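Local coordinates for protein extracellular ligand-binding receptor (PDB 3SG0) that binds small aromatic acids such as benzoylformate (phenylglyoxylate) and probably delivers them, as a periplasmic solute-binding protein, to a transporter for uptake, at residues A[263-268]-A[375-380]. Residues are numbered along the deposited sequence; the frame is centred on the assembly and turned at random. Where two conformers were deposited one is given.
Sequences EGAIFA and IEIRDG
Phe267 lays its ring across Ile375, its partner in an antiparallel hydrogen-bonded pair: Phe267 N donates to Ile375 O at 2.9 Å, and Ile375 N returns a nearly straight bond (173°) to Phe267 O. With CG between the backbone N and the carbonyl carbon (chi1 61°), the ring turns back over its neighbour. CB of Ile375 sits over one face of the Phe267 ring, off-centre toward the rim, in a CH-pi contact 3.8 Å from the centroid. The Ile375 branches diverge from there, CG1 reaching CE1 of Phe267 and CG2 lying 3.5 Å from CZ of the same ring, whereas the tip CD1 leads away from it. Replacing Phe267 by alanine would remove the ring and is likely to open a gap over CB, CG1 and CG2 of Ile375 on this side. Strands 266-269 and 373-378 form, with 381-384, a small antiparallel sheet beside the main parallel sheet of one lobe of this bilobal periplasmic binding protein; the side chain of Phe267 lies about 9 Å from the bound benzoylformate. On the opposite face of the small sheet, CG1 of Ile266 packs against CG of Glu376, a non-hydrogen-bonded pair. The extended Glu376 chain carries its carboxylate past this apolar contact: in the given conformer of Arg378, NH1 donates to OE1 of Glu376 at 2.9 Å as a salt bridge, the oxygen lying at the guanidinium edge and in its plane, and OE2 accepts from a water that also donates to Gly264 O. Pairing already begins ahead of strand 266-269, with Ala265 O receiving Ile377 N and Gly264 N donating to Ile377 O. Just before them, Glu263 bends at chi2 (73°) to bring its carboxylate to the turn that leads into strand 381-384. In the conformer described, OE2 of Glu263 accepts the Asp379 N-H through its syn lone pair, N to O 2.6 Å, and OE1 takes a weak bond from Gly380 N.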
loop_
_atom_site.group_PDB
_atom_site.type_symbol
_atom_site.label_atom_id
_atom_site.label_comp_id
_atom_site.label_asym_id
_atom_site.label_seq_id
_atom_site.Cartn_x
_atom_site.Cartn_y
_atom_site.Cartn_z
ATOM N N GLU A 263 16.692 -11.284 7.611
ATOM C CA GLU A 263 16.137 -12.202 8.592
ATOM C C GLU A 263 15.935 -11.455 9.908
ATOM O O GLU A 263 16.804 -10.694 10.344
ATOM C CB GLU A 263 17.070 -13.401 8.779
ATOM C CG GLU A 263 16.608 -14.419 9.806
ATOM C CD GLU A 263 15.440 -15.263 9.328
ATOM O OE1 GLU A 263 15.069 -15.167 8.138
ATOM O OE2 GLU A 263 14.894 -16.028 10.154
ATOM N N GLY A 264 14.775 -11.651 10.524
ATOM C CA GLY A 264 14.480 -11.009 11.788
ATOM C C GLY A 264 13.868 -9.624 11.683
ATOM O O GLY A 264 13.465 -9.062 12.700
ATOM N N ALA A 265 13.796 -9.062 10.479
ATOM C CA ALA A 265 13.143 -7.767 10.319
ATOM C C ALA A 265 11.702 -7.852 10.809
ATOM O O ALA A 265 11.024 -8.858 10.585
ATOM C CB ALA A 265 13.179 -7.318 8.868
ATOM N N ILE A 266 11.238 -6.793 11.464
ATOM C CA ILE A 266 9.873 -6.714 11.957
ATOM C C ILE A 266 9.242 -5.441 11.415
ATOM O O ILE A 266 9.904 -4.404 11.321
ATOM C CB ILE A 266 9.841 -6.732 13.505
ATOM C CG1 ILE A 266 10.246 -8.117 14.015
ATOM C CG2 ILE A 266 8.464 -6.329 14.033
ATOM C CD1 ILE A 266 10.553 -8.174 15.498
ATOM N N PHE A 267 7.971 -5.527 11.045
ATOM C CA PHE A 267 7.220 -4.359 10.593
ATOM C C PHE A 267 5.756 -4.515 10.961
ATOM O O PHE A 267 5.287 -5.636 11.194
ATOM C CB PHE A 267 7.369 -4.130 9.079
ATOM C CG PHE A 267 6.871 -5.273 8.213
ATOM C CD1 PHE A 267 5.587 -5.271 7.685
ATOM C CD2 PHE A 267 7.712 -6.327 7.897
ATOM C CE1 PHE A 267 5.153 -6.307 6.870
ATOM C CE2 PHE A 267 7.280 -7.371 7.092
ATOM C CZ PHE A 267 6.009 -7.354 6.573
ATOM N N ALA A 268 5.038 -3.403 11.029
ATOM C CA ALA A 268 3.593 -3.452 11.173
ATOM C C ALA A 268 2.979 -3.522 9.780
ATOM O O ALA A 268 3.288 -2.698 8.912
ATOM C CB ALA A 268 3.096 -2.225 11.921
ATOM N N ILE A 375 4.535 -8.245 11.906
ATOM C CA ILE A 375 5.067 -9.274 11.031
ATOM C C ILE A 375 6.570 -9.377 11.237
ATOM O O ILE A 375 7.254 -8.359 11.386
ATOM C CB ILE A 375 4.803 -8.922 9.543
ATOM C CG1 ILE A 375 3.326 -8.572 9.310
ATOM C CG2 ILE A 375 5.273 -10.049 8.628
ATOM C CD1 ILE A 375 2.343 -9.687 9.647
ATOM N N GLU A 376 7.081 -10.602 11.231
ATOM C CA GLU A 376 8.508 -10.854 11.343
ATOM C C GLU A 376 8.943 -11.734 10.180
ATOM O O GLU A 376 8.204 -12.635 9.774
ATOM C CB GLU A 376 8.795 -11.572 12.667
ATOM C CG GLU A 376 10.265 -11.797 12.990
ATOM C CD GLU A 376 10.450 -12.598 14.267
ATOM O OE1 GLU A 376 9.578 -13.438 14.568
ATOM O OE2 GLU A 376 11.460 -12.384 14.973
ATOM N N ILE A 377 10.134 -11.482 9.641
ATOM C CA ILE A 377 10.731 -12.405 8.682
ATOM C C ILE A 377 11.460 -13.485 9.476
ATOM O O ILE A 377 12.454 -13.209 10.148
ATOM C CB ILE A 377 11.689 -11.693 7.705
ATOM C CG1 ILE A 377 10.919 -10.616 6.930
ATOM C CG2 ILE A 377 12.330 -12.703 6.765
ATOM C CD1 ILE A 377 11.792 -9.790 6.012
ATOM N N ARG A 378 10.925 -14.702 9.430
ATOM C CA ARG A 378 11.502 -15.839 10.142
ATOM C C ARG A 378 11.721 -16.982 9.174
ATOM O O ARG A 378 10.785 -17.426 8.514
ATOM C CB ARG A 378 10.572 -16.320 11.256
ATOM C CG ARG A 378 10.564 -15.464 12.498
ATOM C CD ARG A 378 10.311 -16.313 13.746
ATOM N NE ARG A 378 9.136 -17.175 13.628
ATOM C CZ ARG A 378 7.881 -16.752 13.749
ATOM N NH1 ARG A 378 7.632 -15.466 13.972
ATOM N NH2 ARG A 378 6.875 -17.610 13.636
ATOM N N ASP A 379 12.958 -17.461 9.098
ATOM C CA ASP A 379 13.302 -18.549 8.191
ATOM C C ASP A 379 12.807 -18.276 6.775
ATOM O O ASP A 379 12.268 -19.153 6.106
ATOM C CB ASP A 379 12.750 -19.878 8.716
ATOM C CG ASP A 379 13.361 -20.274 10.049
ATOM O OD1 ASP A 379 14.566 -20.010 10.252
ATOM O OD2 ASP A 379 12.640 -20.842 10.895
ATOM N N GLY A 380 12.982 -17.039 6.327
ATOM C CA GLY A 380 12.697 -16.694 4.949
ATOM C C GLY A 380 11.222 -16.627 4.592
ATOM O O GLY A 380 10.865 -16.771 3.425
HETATM O O HOH W 1 13.418 -10.467 15.035
#